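Local coordinates for HTLV-2 integrase catalytic core domain (PDB 6QBT), which forms the catalytic core of a retroviral integrase, which probably uses magnesium to insert viral DNA into the host genome, at residues A[22-27]-A[39-45]; A[28-32]-A[104-109]; A[50-55]-A[79-84]; A[58-62]-A[153-157]. One frame throughout, in Å; residues are numbered along the deposited sequence.

Contact 1 pairs two strands of the central sheet, contact 2 lays a helix on it, and contacts 3 and 4 join helix 47-61 to two further helices. Contacts 1 and 2 share strand 22-31, about 15 Å between centres; the centres of contacts 3 and 4 are about 19 Å apart. Contact 3 meets contact 1 through Lys42 and Ser52 and contact 2 through Trp29 and Phe54; Asp31 and His156 join contacts 2 and 4. The magnesium ion held by Asp13 and Asp70 lies about 5 Å from the side chain of Glu45 (contact 1), about 8 Å from that of Val105 (contact 2) and about 10 Å from that of Thr50 (contact 3). Contacts 3 and 4 touch the second subunit.

Contact 1. Residues A[22-27]-A[39-45]; sequences YKYCLH and VSCKKKE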
loop_
_atom_site.group_PDB
_atom_site.type_symbol
_atom_site.label_atom_id
_atom_site.label_comp_id
_atom_site.label_asym_id
_atom_site.label_seq_id
_atom_site.Cartn_x
_atom_site.Cartn_y
_atom_site.Cartn_z
ATOM N N TYR A 22 -5.484 27.874 1.560
ATOM C CA TYR A 22 -4.306 27.426 0.829
ATOM C C TYR A 22 -4.735 26.728 -0.447
ATOM O O TYR A 22 -5.645 25.864 -0.424
ATOM C CB TYR A 22 -3.429 26.461 1.637
ATOM C CG TYR A 22 -2.073 26.232 0.968
ATOM C CD1 TYR A 22 -0.999 27.141 1.158
ATOM C CD2 TYR A 22 -1.862 25.141 0.131
ATOM C CE1 TYR A 22 0.236 26.935 0.556
ATOM C CE2 TYR A 22 -0.635 24.937 -0.485
ATOM C CZ TYR A 22 0.406 25.831 -0.262
ATOM O OH TYR A 22 1.594 25.622 -0.894
ATOM N N LYS A 23 -4.051 27.065 -1.539
ATOM C CA LYS A 23 -4.345 26.476 -2.838
ATOM C C LYS A 23 -3.419 25.282 -3.060
ATOM O O LYS A 23 -2.273 25.440 -3.412
ATOM C CB LYS A 23 -4.181 27.536 -3.941
ATOM C CG LYS A 23 -4.551 27.071 -5.346
ATOM C CD LYS A 23 -4.327 28.152 -6.396
ATOM C CE LYS A 23 -5.322 29.299 -6.217
ATOM N NZ LYS A 23 -5.153 30.363 -7.254
ATOM N N TYR A 24 -3.938 24.087 -2.866
ATOM C CA TYR A 24 -3.147 22.866 -3.047
ATOM C C TYR A 24 -3.070 22.521 -4.526
ATOM O O TYR A 24 -3.935 22.944 -5.322
ATOM C CB TYR A 24 -3.764 21.695 -2.279
ATOM C CG TYR A 24 -3.678 21.892 -0.797
ATOM C CD1 TYR A 24 -4.602 22.699 -0.124
ATOM C CD2 TYR A 24 -2.659 21.300 -0.050
ATOM C CE1 TYR A 24 -4.521 22.890 1.243
ATOM C CE2 TYR A 24 -2.566 21.504 1.311
ATOM C CZ TYR A 24 -3.501 22.289 1.960
ATOM O OH TYR A 24 -3.414 22.497 3.328
ATOM N N CYS A 25 -2.024 21.761 -4.869
ATOM C CA CYS A 25 -1.796 21.236 -6.207
ATOM C C CYS A 25 -2.108 19.756 -6.201
ATOM O O CYS A 25 -1.362 18.944 -5.648
ATOM C CB CYS A 25 -0.341 21.439 -6.609
ATOM S SG CYS A 25 0.099 23.182 -6.720
ATOM N N LEU A 26 -3.232 19.417 -6.798
ATOM C CA LEU A 26 -3.605 18.048 -7.039
ATOM C C LEU A 26 -2.895 17.613 -8.322
ATOM O O LEU A 26 -3.178 18.133 -9.406
ATOM C CB LEU A 26 -5.126 17.934 -7.174
ATOM C CG LEU A 26 -5.948 17.838 -5.882
ATOM C CD1 LEU A 26 -5.367 18.493 -4.636
ATOM C CD2 LEU A 26 -7.277 18.454 -6.167
ATOM N N HIS A 27 -1.940 16.707 -8.183
ATOM C CA HIS A 27 -1.295 16.099 -9.323
ATOM C C HIS A 27 -2.107 14.834 -9.657
ATOM O O HIS A 27 -2.205 13.903 -8.825
ATOM C CB HIS A 27 0.116 15.682 -8.976
ATOM C CG HIS A 27 1.059 16.804 -8.737
ATOM N ND1 HIS A 27 1.001 17.600 -7.609
ATOM C CD2 HIS A 27 2.145 17.215 -9.435
ATOM C CE1 HIS A 27 1.984 18.484 -7.653
ATOM N NE2 HIS A 27 2.690 18.275 -8.750
ATOM N N VAL A 39 -4.100 10.479 -7.731
ATOM C CA VAL A 39 -4.047 11.875 -7.381
ATOM C C VAL A 39 -3.188 12.006 -6.160
ATOM O O VAL A 39 -3.350 11.230 -5.235
ATOM C CB VAL A 39 -5.466 12.487 -7.138
ATOM C CG1 VAL A 39 -6.371 11.523 -6.404
ATOM C CG2 VAL A 39 -5.406 13.815 -6.368
ATOM N N SER A 40 -2.294 12.997 -6.165
ATOM C CA SER A 40 -1.476 13.327 -5.022
ATOM C C SER A 40 -1.701 14.773 -4.680
ATOM O O SER A 40 -1.613 15.639 -5.562
ATOM C CB SER A 40 -0.011 13.157 -5.356
ATOM O OG SER A 40 0.242 11.826 -5.700
ATOM N N CYS A 41 -1.978 15.032 -3.403
ATOM C CA CYS A 41 -2.141 16.374 -2.912
ATOM C C CYS A 41 -0.747 16.878 -2.483
ATOM O O CYS A 41 -0.086 16.277 -1.658
ATOM C CB CYS A 41 -3.132 16.408 -1.758
ATOM S SG CYS A 41 -3.508 18.096 -1.204
ATOM N N LYS A 42 -0.306 17.962 -3.095
ATOM C CA LYS A 42 0.983 18.551 -2.840
ATOM C C LYS A 42 0.743 20.024 -2.593
ATOM O O LYS A 42 -0.268 20.564 -3.030
ATOM C CB LYS A 42 1.901 18.397 -4.069
ATOM C CG LYS A 42 2.194 16.975 -4.525
ATOM C CD LYS A 42 3.000 16.219 -3.478
ATOM C CE LYS A 42 3.465 14.869 -4.017
ATOM N NZ LYS A 42 4.250 14.093 -3.008
ATOM N N LYS A 43 1.686 20.665 -1.911
ATOM C CA LYS A 43 1.647 22.103 -1.687
ATOM C C LYS A 43 2.142 22.901 -2.915
ATOM O O LYS A 43 1.841 24.106 -3.069
ATOM C CB LYS A 43 2.457 22.454 -0.428
ATOM C CG LYS A 43 1.813 21.986 0.874
ATOM C CD LYS A 43 2.798 22.068 2.036
ATOM C CE LYS A 43 2.154 21.720 3.376
ATOM N NZ LYS A 43 1.015 22.620 3.756
ATOM N N LYS A 44 2.898 22.219 -3.773
ATOM C CA LYS A 44 3.612 22.841 -4.870
ATOM C C LYS A 44 3.561 21.950 -6.085
ATOM O O LYS A 44 3.160 20.810 -5.990
ATOM C CB LYS A 44 5.088 23.020 -4.497
ATOM C CG LYS A 44 5.356 23.619 -3.115
ATOM C CD LYS A 44 6.837 23.879 -2.935
ATOM C CE LYS A 44 7.195 25.205 -3.592
ATOM N NZ LYS A 44 8.545 25.226 -4.214
ATOM N N GLU A 45 4.001 22.478 -7.217
ATOM C CA GLU A 45 4.109 21.722 -8.454
ATOM C C GLU A 45 5.481 21.885 -9.144
ATOM O O GLU A 45 5.536 21.962 -10.359
ATOM C CB GLU A 45 2.956 22.071 -9.395
ATOM C CG GLU A 45 2.831 23.525 -9.792
ATOM C CD GLU A 45 1.589 23.755 -10.642
ATOM O OE1 GLU A 45 1.407 23.057 -11.667
ATOM O OE2 GLU A 45 0.771 24.617 -10.276
#
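Cys25 faces Lys42 and His27 faces Ser40 as the hydrogen-bonded pairs of an antiparallel hairpin, with Leu26 and Cys41 the non-hydrogen-bonded pair between. Cys25 N bonds Lys42 O and His27 N bonds Ser40 O, each at 2.8 Å, and both are returned. Packing is tight beside His27. Its ring crosses the Lys42 chain at about a right angle, with ND1 3.4 Å from Lys42 CG, and CE1 meets Lys44 O in the ring plane at 3.1 Å; its buried NE2 finds no partner in the model. On the other face, chi1 of -174° sets Cys41 SG anti to the backbone N, obliquely to the Tyr24 ring, 3.5 Å from CD2, and 3.9 Å from Leu26 CD1. At the open end of the hairpin, where Lys43 and Lys44 are exposed, the contact faces solvent. There Tyr22 OH donates a 2.7 Å bond to Lys43 O, while the Lys43 ammonium group lies over the Tyr22 ring, too far for more than a weak cation-pi attraction. Glu45 OE2, beside Cys25 SG, bonds His16 NE2. Strand 9-19 pairs with the far side of strand 22-31; helix 47-61 covers the His27 face and helix 128-142 the Tyr24 face.

Contact 2. Residues A[28-32]-A[104-109]; sequences VWVDT and LVERTN
Leu104, on the first turn of helix 104-122, and Val30, on strand 22-31, reach toward each other tip to tip. The Leu104 CB points at the strand, and with CG anti to the backbone nitrogen (chi1 -175°) the chain carries its branch straight on to it. CG settles against both Val30 methyls, 3.8 Å from CG2 and 3.9 Å from CG1. Beyond it the methyls divide: CD1 stays on Val30 CG2, whereas CD2 lies 3.7 Å from that same methyl and also reaches the residue just past the strand, 3.8 Å from Thr32 CA. Further along, Val105 CG2 meets Val30 CG1 at 4.0 Å, and Asn109 sets its OD1 3.5 Å from Val28 CG2, a polar atom against a methyl. Thr108 uses its hydroxyl inside the helix: OG1 donates to Leu104 O at 2.6 Å, an oxygen that also takes the backbone N-H of Thr108. The contact is thus mainly aliphatic, on a helix that crosses the strand at 116°. Trp29 points the other way, to Phe54 of helix 47-61, so the strand lies between two helices. Such a sheet, covered by helices on both faces, belongs to the RNase H-like fold of retroviral integrases; Val105 also rests on Asp13, a magnesium ligand.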
loop_
_atom_site.group_PDB
_atom_site.type_symbol
_atom_site.label_atom_id
_atom_site.label_comp_id
_atom_site.label_asym_id
_atom_site.label_seq_id
_atom_site.Cartn_x
_atom_site.Cartn_y
_atom_site.Cartn_z
ATOM N N VAL A 28 -2.655 14.805 -10.872
ATOM C CA VAL A 28 -3.650 13.843 -11.291
ATOM C C VAL A 28 -3.125 13.082 -12.515
ATOM O O VAL A 28 -2.736 13.681 -13.496
ATOM C CB VAL A 28 -4.965 14.576 -11.663
ATOM C CG1 VAL A 28 -6.002 13.628 -12.273
ATOM C CG2 VAL A 28 -5.540 15.311 -10.457
ATOM N N TRP A 29 -3.134 11.762 -12.457
ATOM C CA TRP A 29 -2.795 10.947 -13.629
ATOM C C TRP A 29 -3.963 10.033 -13.876
ATOM O O TRP A 29 -4.520 9.475 -12.922
ATOM C CB TRP A 29 -1.546 10.078 -13.379
ATOM C CG TRP A 29 -0.333 10.884 -13.292
ATOM C CD1 TRP A 29 0.281 11.350 -12.152
ATOM C CD2 TRP A 29 0.424 11.350 -14.380
ATOM N NE1 TRP A 29 1.397 12.070 -12.486
ATOM C CE2 TRP A 29 1.507 12.089 -13.853
ATOM C CE3 TRP A 29 0.289 11.235 -15.773
ATOM C CZ2 TRP A 29 2.451 12.717 -14.675
ATOM C CZ3 TRP A 29 1.234 11.838 -16.582
ATOM C CH2 TRP A 29 2.308 12.561 -16.033
ATOM N N VAL A 30 -4.316 9.853 -15.141
ATOM C CA VAL A 30 -5.441 8.982 -15.458
ATOM C C VAL A 30 -5.144 8.147 -16.702
ATOM O O VAL A 30 -4.632 8.660 -17.701
ATOM C CB VAL A 30 -6.778 9.777 -15.509
ATOM C CG1 VAL A 30 -6.629 11.011 -16.334
ATOM C CG2 VAL A 30 -7.934 8.916 -15.990
ATOM N N ASP A 31 -5.426 6.845 -16.597
ATOM C CA ASP A 31 -5.213 5.946 -17.694
ATOM C C ASP A 31 -6.319 6.158 -18.713
ATOM O O ASP A 31 -7.495 6.151 -18.353
ATOM C CB ASP A 31 -5.237 4.527 -17.192
ATOM C CG ASP A 31 -4.813 3.556 -18.241
ATOM O OD1 ASP A 31 -5.637 3.204 -19.102
ATOM O OD2 ASP A 31 -3.643 3.166 -18.209
ATOM N N THR A 32 -5.944 6.333 -19.977
ATOM C CA THR A 32 -6.901 6.647 -21.048
ATOM C C THR A 32 -7.739 5.443 -21.461
ATOM O O THR A 32 -8.703 5.624 -22.169
ATOM C CB THR A 32 -6.200 7.172 -22.325
ATOM O OG1 THR A 32 -5.216 6.227 -22.748
ATOM C CG2 THR A 32 -5.515 8.496 -22.083
ATOM N N LEU A 104 -10.893 14.057 -20.499
ATOM C CA LEU A 104 -10.593 13.012 -19.484
ATOM C C LEU A 104 -10.069 13.526 -18.136
ATOM O O LEU A 104 -10.514 13.069 -17.078
ATOM C CB LEU A 104 -9.624 11.948 -20.012
ATOM C CG LEU A 104 -9.368 10.776 -19.039
ATOM C CD1 LEU A 104 -10.678 10.052 -18.702
ATOM C CD2 LEU A 104 -8.312 9.819 -19.583
ATOM N N VAL A 105 -9.109 14.438 -18.174
ATOM C CA VAL A 105 -8.510 14.898 -16.938
ATOM C C VAL A 105 -9.497 15.829 -16.240
ATOM O O VAL A 105 -9.750 15.630 -15.046
ATOM C CB VAL A 105 -7.147 15.576 -17.127
ATOM C CG1 VAL A 105 -6.553 15.919 -15.761
ATOM C CG2 VAL A 105 -6.204 14.653 -17.884
ATOM N N GLU A 106 -10.063 16.790 -16.987
ATOM C CA GLU A 106 -11.051 17.753 -16.450
ATOM C C GLU A 106 -12.245 17.068 -15.802
ATOM O O GLU A 106 -12.681 17.436 -14.723
ATOM C CB GLU A 106 -11.583 18.692 -17.534
ATOM C CG GLU A 106 -10.690 19.878 -17.857
ATOM C CD GLU A 106 -11.389 20.926 -18.708
ATOM O OE1 GLU A 106 -12.240 20.555 -19.572
ATOM O OE2 GLU A 106 -11.081 22.127 -18.513
ATOM N N ARG A 107 -12.770 16.080 -16.498
ATOM C CA ARG A 107 -13.888 15.335 -16.038
ATOM C C ARG A 107 -13.444 14.543 -14.796
ATOM O O ARG A 107 -14.178 14.527 -13.800
ATOM C CB ARG A 107 -14.398 14.459 -17.172
ATOM C CG ARG A 107 -15.579 13.584 -16.822
ATOM C CD ARG A 107 -16.170 12.837 -18.028
ATOM N NE ARG A 107 -15.176 12.007 -18.726
ATOM C CZ ARG A 107 -14.515 12.360 -19.838
ATOM N NH1 ARG A 107 -14.713 13.549 -20.437
ATOM N NH2 ARG A 107 -13.634 11.507 -20.359
ATOM N N THR A 108 -12.249 13.933 -14.824
ATOM C CA THR A 108 -11.733 13.241 -13.656
ATOM C C THR A 108 -11.471 14.196 -12.452
ATOM O O THR A 108 -11.831 13.878 -11.321
ATOM C CB THR A 108 -10.453 12.436 -13.969
ATOM O OG1 THR A 108 -10.737 11.476 -14.992
ATOM C CG2 THR A 108 -9.974 11.692 -12.714
ATOM N N ASN A 109 -10.881 15.361 -12.707
ATOM C CA ASN A 109 -10.761 16.418 -11.694
ATOM C C ASN A 109 -12.080 16.687 -11.013
ATOM O O ASN A 109 -12.143 16.712 -9.782
ATOM C CB ASN A 109 -10.284 17.733 -12.299
ATOM C CG ASN A 109 -8.834 17.684 -12.773
ATOM O OD1 ASN A 109 -8.070 16.779 -12.423
ATOM N ND2 ASN A 109 -8.444 18.679 -13.558
#

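Contact 3. Residues A[50-55]-A[79-84]; sequences TISAFL and EFQEFC
An aromatic cluster of Phe54, Phe80 and Phe83 joins helix 47-61 to helix 78-86, two helices that flank the same side of the integrase core's sheet and run in broadly the same direction; the axes of the two segments approach to 10.9 Å, at 34°. Phe54 is the hub. With CG anti to the backbone nitrogen (chi1 -170°), its ring projects across to the other helix, and its CD2 atom is the one nearest to both partner rings. Against Phe80 the planes are inclined and the approach is oblique, Phe54 CD2 lying 3.8 Å from Phe80 CE1. Phe83 meets it rim to rim, the planes at 59°; here Phe54 CD2 comes to 3.5 Å from Phe83 CE1, and neither ring covers the other's face. Aliphatic groups fill in around the rings. Ile51 slides past Phe80 and Phe83 in the opposite direction, its CG2 branch 3.9 Å from Phe83 CD2, while its CD1 reaches the Glu79 backbone. Leu55 CD2 comes to the edge of the Phe83 ring, 3.8 Å from CZ. Thr50 turns its methyl to Phe80, CG2 to CD1 3.9 Å, and gives its hydroxyl to Thr46 O, just before the helix. Trp29 and Ile67 continue the packing toward the sheet, and Tyr119, Thr138 and Leu142 of the second subunit lie on Ile51, Leu55 and Phe83. Since the side chains that meet across the helices do so almost wholly through carbon, their spacing probably depends on the fit of rings and branches and on burial from water.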
loop_
_atom_site.group_PDB
_atom_site.type_symbol
_atom_site.label_atom_id
_atom_site.label_comp_id
_atom_site.label_asym_id
_atom_site.label_seq_id
_atom_site.Cartn_x
_atom_site.Cartn_y
_atom_site.Cartn_z
ATOM N N THR A 50 6.476 16.767 -8.723
ATOM C CA THR A 50 5.926 16.134 -9.911
ATOM C C THR A 50 6.470 14.728 -10.060
ATOM O O THR A 50 5.723 13.787 -10.281
ATOM C CB THR A 50 6.263 16.958 -11.138
ATOM O OG1 THR A 50 5.772 18.280 -10.924
ATOM C CG2 THR A 50 5.620 16.377 -12.414
ATOM N N ILE A 51 7.778 14.571 -9.907
ATOM C CA ILE A 51 8.366 13.231 -9.963
ATOM C C ILE A 51 7.799 12.344 -8.838
ATOM O O ILE A 51 7.483 11.172 -9.061
ATOM C CB ILE A 51 9.907 13.315 -9.901
ATOM C CG1 ILE A 51 10.426 13.841 -11.244
ATOM C CG2 ILE A 51 10.545 11.961 -9.562
ATOM C CD1 ILE A 51 11.890 14.208 -11.240
ATOM N N SER A 52 7.715 12.903 -7.627
ATOM C CA SER A 52 7.099 12.224 -6.499
ATOM C C SER A 52 5.638 11.768 -6.780
ATOM O O SER A 52 5.318 10.592 -6.554
ATOM C CB SER A 52 7.149 13.083 -5.245
ATOM O OG SER A 52 6.574 12.391 -4.132
ATOM N N ALA A 53 4.778 12.651 -7.290
ATOM C CA ALA A 53 3.388 12.235 -7.585
ATOM C C ALA A 53 3.360 11.181 -8.667
ATOM O O ALA A 53 2.486 10.329 -8.684
ATOM C CB ALA A 53 2.536 13.415 -8.027
ATOM N N PHE A 54 4.297 11.271 -9.597
ATOM C CA PHE A 54 4.353 10.338 -10.700
ATOM C C PHE A 54 4.744 8.945 -10.204
ATOM O O PHE A 54 4.158 7.945 -10.629
ATOM C CB PHE A 54 5.301 10.876 -11.777
ATOM C CG PHE A 54 5.275 10.128 -13.081
ATOM C CD1 PHE A 54 4.101 9.575 -13.605
ATOM C CD2 PHE A 54 6.444 10.038 -13.840
ATOM C CE1 PHE A 54 4.109 8.923 -14.832
ATOM C CE2 PHE A 54 6.458 9.376 -15.065
ATOM C CZ PHE A 54 5.292 8.821 -15.562
ATOM N N LEU A 55 5.700 8.888 -9.284
ATOM C CA LEU A 55 6.025 7.634 -8.568
ATOM C C LEU A 55 4.859 7.094 -7.730
ATOM O O LEU A 55 4.662 5.896 -7.709
ATOM C CB LEU A 55 7.257 7.775 -7.674
ATOM C CG LEU A 55 8.569 7.981 -8.449
ATOM C CD1 LEU A 55 9.675 8.544 -7.551
ATOM C CD2 LEU A 55 9.023 6.690 -9.105
ATOM N N GLU A 79 14.739 17.791 -15.177
ATOM C CA GLU A 79 14.581 16.698 -14.205
ATOM C C GLU A 79 13.510 15.702 -14.656
ATOM O O GLU A 79 13.754 14.500 -14.640
ATOM C CB GLU A 79 14.217 17.206 -12.796
ATOM C CG GLU A 79 15.350 17.894 -12.044
ATOM C CD GLU A 79 15.590 19.346 -12.452
ATOM O OE1 GLU A 79 15.013 19.819 -13.470
ATOM O OE2 GLU A 79 16.367 20.022 -11.742
ATOM N N PHE A 80 12.336 16.200 -15.050
ATOM C CA PHE A 80 11.252 15.309 -15.526
ATOM C C PHE A 80 11.585 14.651 -16.878
ATOM O O PHE A 80 11.301 13.468 -17.051
ATOM C CB PHE A 80 9.894 16.027 -15.572
ATOM C CG PHE A 80 8.709 15.106 -15.772
ATOM C CD1 PHE A 80 8.138 14.433 -14.702
ATOM C CD2 PHE A 80 8.147 14.931 -17.040
ATOM C CE1 PHE A 80 7.028 13.596 -14.881
ATOM C CE2 PHE A 80 7.058 14.084 -17.228
ATOM C CZ PHE A 80 6.490 13.416 -16.145
ATOM N N GLN A 81 12.210 15.370 -17.817
ATOM C CA GLN A 81 12.609 14.721 -19.070
ATOM C C GLN A 81 13.674 13.650 -18.826
ATOM O O GLN A 81 13.618 12.576 -19.413
ATOM C CB GLN A 81 13.112 15.716 -20.126
ATOM C CG GLN A 81 12.140 16.831 -20.538
ATOM C CD GLN A 81 10.759 16.363 -21.000
ATOM O OE1 GLN A 81 10.599 15.319 -21.648
ATOM N NE2 GLN A 81 9.746 17.162 -20.676
ATOM N N GLU A 82 14.640 13.927 -17.961
ATOM C CA GLU A 82 15.668 12.921 -17.649
ATOM C C GLU A 82 15.065 11.661 -17.020
ATOM O O GLU A 82 15.471 10.552 -17.337
ATOM C CB GLU A 82 16.761 13.498 -16.746
ATOM C CG GLU A 82 17.792 14.308 -17.517
ATOM C CD GLU A 82 18.754 15.099 -16.629
ATOM O OE1 GLU A 82 18.715 14.945 -15.388
ATOM O OE2 GLU A 82 19.549 15.890 -17.175
ATOM N N PHE A 83 14.086 11.854 -16.134
ATOM C CA PHE A 83 13.382 10.760 -15.495
ATOM C C PHE A 83 12.710 9.901 -16.561
ATOM O O PHE A 83 12.927 8.698 -16.628
ATOM C CB PHE A 83 12.379 11.314 -14.467
ATOM C CG PHE A 83 11.603 10.256 -13.745
ATOM C CD1 PHE A 83 10.437 9.721 -14.305
ATOM C CD2 PHE A 83 12.024 9.791 -12.498
ATOM C CE1 PHE A 83 9.723 8.734 -13.633
ATOM C CE2 PHE A 83 11.303 8.812 -11.824
ATOM C CZ PHE A 83 10.159 8.278 -12.393
ATOM N N CYS A 84 11.951 10.533 -17.433
ATOM C CA CYS A 84 11.239 9.786 -18.489
ATOM C C CYS A 84 12.180 9.080 -19.463
ATOM O O CYS A 84 11.949 7.929 -19.826
ATOM C CB CYS A 84 10.253 10.702 -19.228
ATOM S SG CYS A 84 8.867 11.181 -18.172
#

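Contact 4. Residues A[58-62]-A[153-157]; sequences ISLLG and WQIHH
Leu61 O, near the end of helix 47-61, is gripped by two side chains: His156 NE2 donates to it at 2.8 Å, and Asn7 ND2 bonds it as well. The His156 bond uses a lone pair in the carbonyl plane and runs in the plane of the ring, with an N-H...O angle of 147°. CG of His156 stands anti to the backbone nitrogen (chi1 -160°), which extends the ring from helix 152-156 toward Leu61. ND1 on its other side bonds Ser34 OG, so both ring nitrogens are engaged and the rotation of the ring is fixed. Leu61 adds an apolar touch: its CD2 sits 4.1 Å above one face of the imidazole, offset toward the rim, and lies equally far from Trp153 CZ3.

The indole approaches Leu60 obliquely. Trp153 CH2 comes within 3.6 Å of Leu60 CD1 and 3.5 Å of Leu60 O, so one ring carbon meets both a methyl and a carbonyl oxygen. His157, the last modelled residue, places CD2 above the centre of the Trp153 ring, and His156 CD2 lies over the face of His157, offset toward the rim, so the three rings are grouped where they face the helix end.

Helix 128-142 lies beside this junction, with Trp137 and Asn140 against Leu60 and Trp153. Trp10 of strand 9-19 packs on Leu61, and Gln141 of the second subunit bonds Ile58 O, so the contact ties helix 152-156 to helix 47-61 between the sheet and the neighbouring subunit.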
loop_
_atom_site.group_PDB
_atom_site.type_symbol
_atom_site.label_atom_id
_atom_site.label_comp_id
_atom_site.label_asym_id
_atom_site.label_seq_id
_atom_site.Cartn_x
_atom_site.Cartn_y
_atom_site.Cartn_z
ATOM N N ILE A 58 2.532 5.511 -10.321
ATOM C CA ILE A 58 3.102 4.279 -10.821
ATOM C C ILE A 58 3.023 3.180 -9.768
ATOM O O ILE A 58 2.654 2.059 -10.103
ATOM C CB ILE A 58 4.530 4.504 -11.333
ATOM C CG1 ILE A 58 4.456 5.320 -12.643
ATOM C CG2 ILE A 58 5.253 3.183 -11.545
ATOM C CD1 ILE A 58 5.769 5.975 -13.053
ATOM N N SER A 59 3.273 3.487 -8.499
ATOM C CA SER A 59 3.105 2.450 -7.469
ATOM C C SER A 59 1.680 1.906 -7.383
ATOM O O SER A 59 1.474 0.769 -7.029
ATOM C CB SER A 59 3.509 2.949 -6.091
ATOM O OG SER A 59 2.634 3.972 -5.652
ATOM N N LEU A 60 0.707 2.747 -7.671
ATOM C CA LEU A 60 -0.685 2.375 -7.565
ATOM C C LEU A 60 -1.201 1.728 -8.848
ATOM O O LEU A 60 -1.979 0.781 -8.779
ATOM C CB LEU A 60 -1.485 3.629 -7.237
ATOM C CG LEU A 60 -2.976 3.440 -7.052
ATOM C CD1 LEU A 60 -3.272 2.749 -5.724
ATOM C CD2 LEU A 60 -3.651 4.813 -7.175
ATOM N N LEU A 61 -0.771 2.244 -10.002
ATOM C CA LEU A 61 -1.292 1.828 -11.313
ATOM C C LEU A 61 -0.390 0.948 -12.199
ATOM O O LEU A 61 -0.892 0.327 -13.104
ATOM C CB LEU A 61 -1.654 3.073 -12.111
ATOM C CG LEU A 61 -2.676 4.032 -11.483
ATOM C CD1 LEU A 61 -2.884 5.242 -12.401
ATOM C CD2 LEU A 61 -4.007 3.342 -11.214
ATOM N N GLY A 62 0.915 0.911 -11.931
ATOM C CA GLY A 62 1.909 0.250 -12.775
ATOM C C GLY A 62 2.577 1.281 -13.651
ATOM O O GLY A 62 2.150 2.435 -13.716
ATOM N N TRP A 153 -10.670 -0.055 -11.305
ATOM C CA TRP A 153 -9.782 -1.050 -10.748
ATOM C C TRP A 153 -9.910 -2.413 -11.420
ATOM O O TRP A 153 -8.904 -3.052 -11.672
ATOM C CB TRP A 153 -10.052 -1.192 -9.245
ATOM C CG TRP A 153 -8.867 -1.515 -8.428
ATOM C CD1 TRP A 153 -8.693 -2.613 -7.627
ATOM C CD2 TRP A 153 -7.687 -0.712 -8.273
ATOM N NE1 TRP A 153 -7.481 -2.541 -6.989
ATOM C CE2 TRP A 153 -6.835 -1.395 -7.380
ATOM C CE3 TRP A 153 -7.260 0.505 -8.817
ATOM C CZ2 TRP A 153 -5.580 -0.899 -7.017
ATOM C CZ3 TRP A 153 -6.009 1.006 -8.431
ATOM C CH2 TRP A 153 -5.195 0.299 -7.548
ATOM N N GLN A 154 -11.138 -2.863 -11.667
ATOM C CA GLN A 154 -11.375 -4.126 -12.345
ATOM C C GLN A 154 -10.878 -4.070 -13.775
ATOM O O GLN A 154 -10.268 -5.026 -14.227
ATOM C CB GLN A 154 -12.856 -4.496 -12.336
ATOM C CG GLN A 154 -13.361 -4.912 -10.970
ATOM C CD GLN A 154 -14.875 -4.761 -10.781
ATOM O OE1 GLN A 154 -15.658 -4.690 -11.741
ATOM N NE2 GLN A 154 -15.287 -4.663 -9.515
ATOM N N ILE A 155 -11.109 -2.957 -14.483
ATOM C CA ILE A 155 -10.644 -2.846 -15.871
ATOM C C ILE A 155 -9.137 -2.752 -15.903
ATOM O O ILE A 155 -8.512 -3.326 -16.778
ATOM C CB ILE A 155 -11.274 -1.670 -16.631
ATOM C CG1 ILE A 155 -12.777 -1.920 -16.796
ATOM C CG2 ILE A 155 -10.678 -1.523 -18.043
ATOM C CD1 ILE A 155 -13.537 -0.743 -17.349
ATOM N N HIS A 156 -8.557 -2.045 -14.945
ATOM C CA HIS A 156 -7.130 -1.776 -14.969
ATOM C C HIS A 156 -6.266 -2.981 -14.630
ATOM O O HIS A 156 -5.247 -3.158 -15.273
ATOM C CB HIS A 156 -6.776 -0.621 -14.013
ATOM C CG HIS A 156 -5.467 0.025 -14.313
ATOM N ND1 HIS A 156 -5.304 0.899 -15.362
ATOM C CD2 HIS A 156 -4.258 -0.090 -13.720
ATOM C CE1 HIS A 156 -4.049 1.302 -15.397
ATOM N NE2 HIS A 156 -3.389 0.711 -14.417
ATOM N N HIS A 157 -6.686 -3.807 -13.662
ATOM C CA HIS A 157 -5.826 -4.824 -13.016
ATOM C C HIS A 157 -6.216 -6.265 -13.317
ATOM O O HIS A 157 -6.924 -6.547 -14.291
ATOM C CB HIS A 157 -5.818 -4.606 -11.478
ATOM C CG HIS A 157 -5.055 -3.395 -11.035
ATOM N ND1 HIS A 157 -3.698 -3.236 -11.259
ATOM C CD2 HIS A 157 -5.457 -2.279 -10.382
ATOM C CE1 HIS A 157 -3.301 -2.072 -10.763
ATOM N NE2 HIS A 157 -4.353 -1.465 -10.237
#